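Tapirin (Caldicellulosiruptor hydrothermalis, PDB 6N2C) probably binds cellulose through a C-terminal beta-helix domain that also carries a zinc ion, in keeping with a role in attaching cells to plant biomass. Local coordinates at residues N503-P508 against P525-H530; N198-T203 against G546-E551. One frame throughout, in Å; residues are numbered along the deposited sequence. Where two conformers were deposited one is given.

Contact 1: N503-P508 against P525-H530; sequences NKPNNP and PPDQNH. With ZN (zinc ion), chain C.
Beside the zinc site at one end of the beta-helix, two loops meet where Pro505 presses on Asp527 and where Asn503 and Pro505 face the amides of Gln528 and Asn529. Each loop is folded by a type I turn, Lys504 to Asn507 in one and Pro525 to Gln528 in the other. The tightest packing is carbon on oxygen: CB of Pro505 lies 3.2 Å from the backbone O of Asp527, with CG of the same ring close behind. Two weak hydrogen bonds from side-chain amides flank this point. NE2 of Gln528 donates to the backbone O of Asn503 over 3.3 Å, at 156° at the hydrogen; the chain starts away from the other loop, and its bend at chi2 (-70°) brings the amide back. Next to it, Asn503 turns its OD1 to Val512 N. In the loop that leads from strand 522-524 into strand 530-532, Asn529 holds CG between its backbone N and carbonyl carbon (chi1 67°), and ND2 reaches Pro505 O at 3.4 Å. Water 2 donates to that same carbonyl and accepts weakly from ND2, while water 1 lies 2.6 Å from Asn529 OD1. With an alanine at Asn529, the Pro505 carbonyl would probably lose its direct amide partner, and waters 1 and 2 their link across to this loop, leaving the Pro505 to Asp527 packing and the weak Gln528 bond. Towards the metal, His530 is linked to the first loop through water 3, which sits in the ring plane at its edge, accepts from ND1 at 2.8 Å and donates weakly to Pro508 O. With ND1 acting as donor, NE2 is left to bind zinc at 1.9 Å, in company with Asp532 and Glu551.

Contact 2: N198-T203 against G546-E551; sequences NNITVT and GNLNIE. With ZN (zinc ion), chain C.
Ile200 to Thr203 and Leu548 to Glu551 pair as parallel strands of adjacent beta-helix coils, their axes 4.7 Å apart and 9° from parallel. Backbone hydrogen bonds run from Asn547 N to Asn198 O, Leu548 N to Asn199 O, Thr201 N to Leu548 O, Ile550 N to Thr201 O and Thr203 N to Ile550 O; the last three are nearly straight. CA of Gly546 lies 2.9 Å from Asn198 O, and a beta carbon would clash with that oxygen. Among apolar contacts, Ile200 CG1 meets Leu548 CB at 4.2 Å; Ile550 CD1 approaches Ile200 CG2, less certainly because Ile550 has two conformers. In the loops before the strands, the amides of Asn199 and Asn547, both in left-handed backbone conformation, lie side by side with planes 19° apart; water 5 accepts from Asn199 ND2 and donates to Asn547 OD1. Asn199 OD1 is bound by Asn220 N, and ND2 also donates to Asn219 OD1. On the face opposite the apolar residues, Thr201 CB lies 3.4 Å from Asn549 OD1, and water 4 donates to Asn199 O and is hydrogen-bonded to Thr201 OG1. There Glu551, bent at chi2 (80°), gives OE1 to zinc at 2.0 Å, with His530 and Asp532 as fellow ligands. Phe543 of strand 541-543 packs against Ile200, Leu548 and Ile550; strand 227-229 flanks 200-203 and 530-532 flanks 548-552.

How the contacts relate
From the N terminus, 198-203 belongs to the first coil, after strands 186-190 and 194-195, and the chain then winds away coil by coil to the far end at strand 434-436. It comes back by way of helix 451-457, and strands 483-488, 513-518 and 534-537 extend the beta-helix at the end where it began. Contact 1 closes a short loop there, spanning strands 513-518 and 522-524. Contact 2 closes a far longer one, of 342 residues, which contains contact 1 whole and joins the late coils to the first. The two contacts meet directly: Asn549 N probably donates to Asn529 O at 3.0 Å, and zinc joins strands 530-532 and 548-552.

Contact 1: N503-P508 against P525-H530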
loop_
_atom_site.group_PDB
_atom_site.type_symbol
_atom_site.label_atom_id
_atom_site.label_comp_id
_atom_site.label_asym_id
_atom_site.label_seq_id
_atom_site.Cartn_x
_atom_site.Cartn_y
_atom_site.Cartn_z
ATOM N N ASN A 503 3.339 -33.193 -7.102
ATOM C CA ASN A 503 4.642 -32.569 -7.091
ATOM C C ASN A 503 5.636 -32.968 -6.031
ATOM O O ASN A 503 5.575 -32.431 -4.924
ATOM C CB ASN A 503 4.381 -31.071 -6.973
ATOM C CG ASN A 503 4.966 -30.348 -8.097
ATOM O OD1 ASN A 503 5.497 -30.948 -9.024
ATOM N ND2 ASN A 503 4.834 -29.097 -8.066
ATOM N N LYS A 504 6.565 -33.872 -6.356
ATOM C CA LYS A 504 7.623 -34.301 -5.417
ATOM C C LYS A 504 8.632 -33.154 -5.179
ATOM O O LYS A 504 9.269 -32.709 -6.125
ATOM C CB LYS A 504 8.347 -35.567 -5.914
ATOM N N PRO A 505 8.755 -32.657 -3.914
ATOM C CA PRO A 505 9.689 -31.548 -3.607
ATOM C C PRO A 505 11.140 -31.962 -3.606
ATOM O O PRO A 505 12.025 -31.126 -3.702
ATOM C CB PRO A 505 9.262 -31.098 -2.202
ATOM C CG PRO A 505 8.645 -32.291 -1.588
ATOM C CD PRO A 505 7.975 -33.042 -2.713
ATOM N N ASN A 506 11.363 -33.261 -3.476
ATOM C CA ASN A 506 12.688 -33.867 -3.495
ATOM C C ASN A 506 13.243 -33.971 -4.952
ATOM O O ASN A 506 14.427 -34.259 -5.133
ATOM C CB ASN A 506 12.569 -35.234 -2.748
ATOM C CG ASN A 506 13.714 -36.192 -3.022
ATOM O OD1 ASN A 506 14.878 -35.873 -2.765
ATOM N ND2 ASN A 506 13.383 -37.394 -3.518
ATOM N N ASN A 507 12.403 -33.723 -5.977
ATOM C CA ASN A 507 12.790 -33.830 -7.399
ATOM C C ASN A 507 12.529 -32.491 -8.097
ATOM O O ASN A 507 11.546 -32.384 -8.839
ATOM C CB ASN A 507 11.993 -34.965 -8.084
ATOM N N PRO A 508 13.398 -31.469 -7.885
ATOM C CA PRO A 508 13.121 -30.159 -8.510
ATOM C C PRO A 508 12.897 -30.187 -10.038
ATOM O O PRO A 508 11.816 -29.824 -10.529
ATOM C CB PRO A 508 14.375 -29.295 -8.206
ATOM C CG PRO A 508 15.422 -30.240 -7.755
ATOM C CD PRO A 508 14.755 -31.527 -7.297
ATOM N N PRO A 525 0.439 -27.971 1.622
ATOM C CA PRO A 525 1.243 -28.786 2.539
ATOM C C PRO A 525 2.578 -28.204 2.838
ATOM O O PRO A 525 3.203 -27.585 1.968
ATOM C CB PRO A 525 1.425 -30.109 1.773
ATOM C CG PRO A 525 0.261 -30.201 0.940
ATOM C CD PRO A 525 -0.148 -28.790 0.552
ATOM N N PRO A 526 3.094 -28.448 4.066
ATOM C CA PRO A 526 4.430 -27.909 4.383
ATOM C C PRO A 526 5.640 -28.434 3.657
ATOM O O PRO A 526 6.674 -27.784 3.669
ATOM C CB PRO A 526 4.585 -28.234 5.867
ATOM C CG PRO A 526 3.759 -29.418 6.066
ATOM C CD PRO A 526 2.564 -29.308 5.145
ATOM N N ASP A 527 5.529 -29.575 2.982
ATOM C CA ASP A 527 6.707 -30.054 2.248
ATOM C C ASP A 527 6.864 -29.426 0.857
ATOM O O ASP A 527 7.900 -29.606 0.220
ATOM C CB ASP A 527 6.691 -31.594 2.138
ATOM C CG ASP A 527 5.467 -32.160 1.437
ATOM O OD1 ASP A 527 4.378 -31.512 1.268
ATOM O OD2 ASP A 527 5.565 -33.341 1.021
ATOM N N GLN A 528 5.863 -28.679 0.384
ATOM C CA GLN A 528 6.039 -27.957 -0.932
ATOM C C GLN A 528 7.075 -26.862 -0.857
ATOM O O GLN A 528 7.088 -26.047 0.115
ATOM C CB GLN A 528 4.667 -27.362 -1.366
ATOM C CG GLN A 528 3.593 -28.419 -1.624
ATOM C CD GLN A 528 3.890 -29.212 -2.875
ATOM O OE1 GLN A 528 4.258 -28.596 -3.889
ATOM N NE2 GLN A 528 3.846 -30.581 -2.804
ATOM N N ASN A 529 7.995 -26.830 -1.820
ATOM C CA ASN A 529 8.962 -25.785 -1.899
ATOM C C ASN A 529 8.999 -25.007 -3.213
ATOM O O ASN A 529 9.670 -23.990 -3.297
ATOM C CB ASN A 529 10.326 -26.335 -1.580
ATOM C CG ASN A 529 10.831 -27.317 -2.633
ATOM O OD1 ASN A 529 10.280 -27.470 -3.717
ATOM N ND2 ASN A 529 11.873 -28.017 -2.284
ATOM N N HIS A 530 8.292 -25.482 -4.252
ATOM C CA HIS A 530 8.288 -24.769 -5.510
ATOM C C HIS A 530 6.948 -25.037 -6.173
ATOM O O HIS A 530 6.626 -26.176 -6.493
ATOM C CB HIS A 530 9.429 -25.281 -6.416
ATOM C CG HIS A 530 9.507 -24.598 -7.769
ATOM N ND1 HIS A 530 10.074 -25.200 -8.876
ATOM C CD2 HIS A 530 9.076 -23.391 -8.185
ATOM C CE1 HIS A 530 9.955 -24.380 -9.914
ATOM N NE2 HIS A 530 9.360 -23.260 -9.513
HETATM ZN ZN ZN C . 8.785 -21.743 -10.551
HETATM O O HOH W 1 11.492 -28.482 -5.789
HETATM O O HOH W 2 14.057 -29.748 -4.282
HETATM O O HOH W 3 11.442 -27.630 -8.388
#

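Contact 2: N198-T203 against G546-E551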
loop_
_atom_site.group_PDB
_atom_site.type_symbol
_atom_site.label_atom_id
_atom_site.label_comp_id
_atom_site.label_asym_id
_atom_site.label_seq_id
_atom_site.Cartn_x
_atom_site.Cartn_y
_atom_site.Cartn_z
ATOM N N ASN A 198 6.756 -18.341 6.821
ATOM C CA ASN A 198 8.069 -17.730 6.759
ATOM C C ASN A 198 8.814 -18.098 5.471
ATOM O O ASN A 198 8.707 -19.221 4.970
ATOM C CB ASN A 198 8.970 -18.174 7.942
ATOM C CG ASN A 198 8.325 -17.965 9.291
ATOM O OD1 ASN A 198 7.718 -18.860 9.822
ATOM N ND2 ASN A 198 8.449 -16.721 9.851
ATOM N N ASN A 199 9.613 -17.153 4.989
ATOM C CA ASN A 199 10.476 -17.330 3.815
ATOM C C ASN A 199 9.741 -17.807 2.540
ATOM O O ASN A 199 10.157 -18.783 1.905
ATOM C CB ASN A 199 11.609 -18.247 4.190
ATOM C CG ASN A 199 12.285 -17.741 5.439
ATOM O OD1 ASN A 199 12.691 -16.567 5.473
ATOM N ND2 ASN A 199 12.388 -18.561 6.444
ATOM N N ILE A 200 8.595 -17.175 2.251
ATOM C CA ILE A 200 7.886 -17.426 0.988
ATOM C C ILE A 200 8.286 -16.320 0.059
ATOM O O ILE A 200 8.301 -15.162 0.467
ATOM C CB ILE A 200 6.349 -17.629 1.197
ATOM C CG1 ILE A 200 6.185 -18.908 2.110
ATOM C CG2 ILE A 200 5.617 -17.772 -0.164
ATOM C CD1 ILE A 200 4.808 -19.468 2.366
ATOM N N THR A 201 8.606 -16.661 -1.198
ATOM C CA THR A 201 8.850 -15.694 -2.256
ATOM C C THR A 201 7.768 -15.885 -3.302
ATOM O O THR A 201 7.583 -17.001 -3.766
ATOM C CB THR A 201 10.211 -15.907 -2.880
ATOM O OG1 THR A 201 11.250 -15.754 -1.872
ATOM C CG2 THR A 201 10.489 -14.938 -3.936
ATOM N N VAL A 202 7.038 -14.831 -3.583
ATOM C CA VAL A 202 5.896 -14.856 -4.544
ATOM C C VAL A 202 6.289 -13.955 -5.713
ATOM O O VAL A 202 6.555 -12.788 -5.516
ATOM C CB VAL A 202 4.616 -14.340 -3.912
ATOM C CG1 VAL A 202 3.473 -14.258 -4.924
ATOM C CG2 VAL A 202 4.207 -15.169 -2.716
ATOM N N THR A 203 6.173 -14.475 -6.967
ATOM C CA THR A 203 6.266 -13.714 -8.190
ATOM C C THR A 203 4.908 -13.881 -8.866
ATOM O O THR A 203 4.516 -15.009 -9.132
ATOM C CB THR A 203 7.401 -14.198 -9.083
ATOM O OG1 THR A 203 8.650 -14.239 -8.349
ATOM C CG2 THR A 203 7.591 -13.267 -10.291
ATOM N N GLY A 546 6.769 -22.940 5.255
ATOM C CA GLY A 546 7.523 -21.866 4.596
ATOM C C GLY A 546 8.544 -22.388 3.609
ATOM O O GLY A 546 8.464 -23.538 3.200
ATOM N N ASN A 547 9.548 -21.568 3.319
ATOM C CA ASN A 547 10.677 -21.928 2.426
ATOM C C ASN A 547 10.167 -22.409 1.031
ATOM O O ASN A 547 10.460 -23.513 0.556
ATOM C CB ASN A 547 11.544 -22.961 3.085
ATOM C CG ASN A 547 12.067 -22.477 4.461
ATOM O OD1 ASN A 547 11.786 -23.081 5.500
ATOM N ND2 ASN A 547 12.742 -21.364 4.466
ATOM N N LEU A 548 9.350 -21.565 0.456
ATOM C CA LEU A 548 8.580 -21.936 -0.757
ATOM C C LEU A 548 8.684 -20.783 -1.737
ATOM O O LEU A 548 8.493 -19.584 -1.371
ATOM C CB LEU A 548 7.143 -22.230 -0.316
ATOM C CG LEU A 548 6.053 -22.150 -1.431
ATOM C CD1 LEU A 548 6.255 -23.319 -2.363
ATOM C CD2 LEU A 548 4.686 -22.311 -0.805
ATOM N N ASN A 549 8.962 -21.101 -3.037
ATOM C CA ASN A 549 8.944 -20.121 -4.102
ATOM C C ASN A 549 7.637 -20.444 -4.926
ATOM O O ASN A 549 7.437 -21.583 -5.329
ATOM C CB ASN A 549 10.102 -20.324 -5.034
ATOM C CG ASN A 549 11.403 -19.973 -4.417
ATOM O OD1 ASN A 549 11.602 -18.823 -3.950
ATOM N ND2 ASN A 549 12.335 -20.960 -4.386
ATOM N N ILE A 550 6.835 -19.389 -5.136
ATOM C CA ILE A 550 5.555 -19.406 -5.859
ATOM C C ILE A 550 5.772 -18.547 -7.058
ATOM O O ILE A 550 6.165 -17.377 -6.963
ATOM C CB ILE A 550 4.350 -18.884 -5.001
ATOM C CG1 ILE A 550 4.183 -19.784 -3.781
ATOM C CG2 ILE A 550 3.037 -18.913 -5.825
ATOM C CD1 ILE A 550 3.341 -19.231 -2.710
ATOM N N GLU A 551 5.493 -19.086 -8.249
ATOM C CA GLU A 551 5.522 -18.255 -9.437
ATOM C C GLU A 551 4.211 -18.474 -10.264
ATOM O O GLU A 551 3.822 -19.595 -10.484
ATOM C CB GLU A 551 6.676 -18.664 -10.345
ATOM C CG GLU A 551 8.124 -18.275 -9.888
ATOM C CD GLU A 551 8.708 -19.213 -8.832
ATOM O OE1 GLU A 551 8.724 -20.437 -9.070
ATOM O OE2 GLU A 551 9.131 -18.761 -7.724
HETATM ZN ZN ZN C . 8.785 -21.743 -10.551
HETATM O O HOH W 4 11.745 -18.478 -0.599
HETATM O O HOH W 5 11.099 -21.080 7.221
HETATM O O HOH W 6 8.739 -16.424 -6.645
#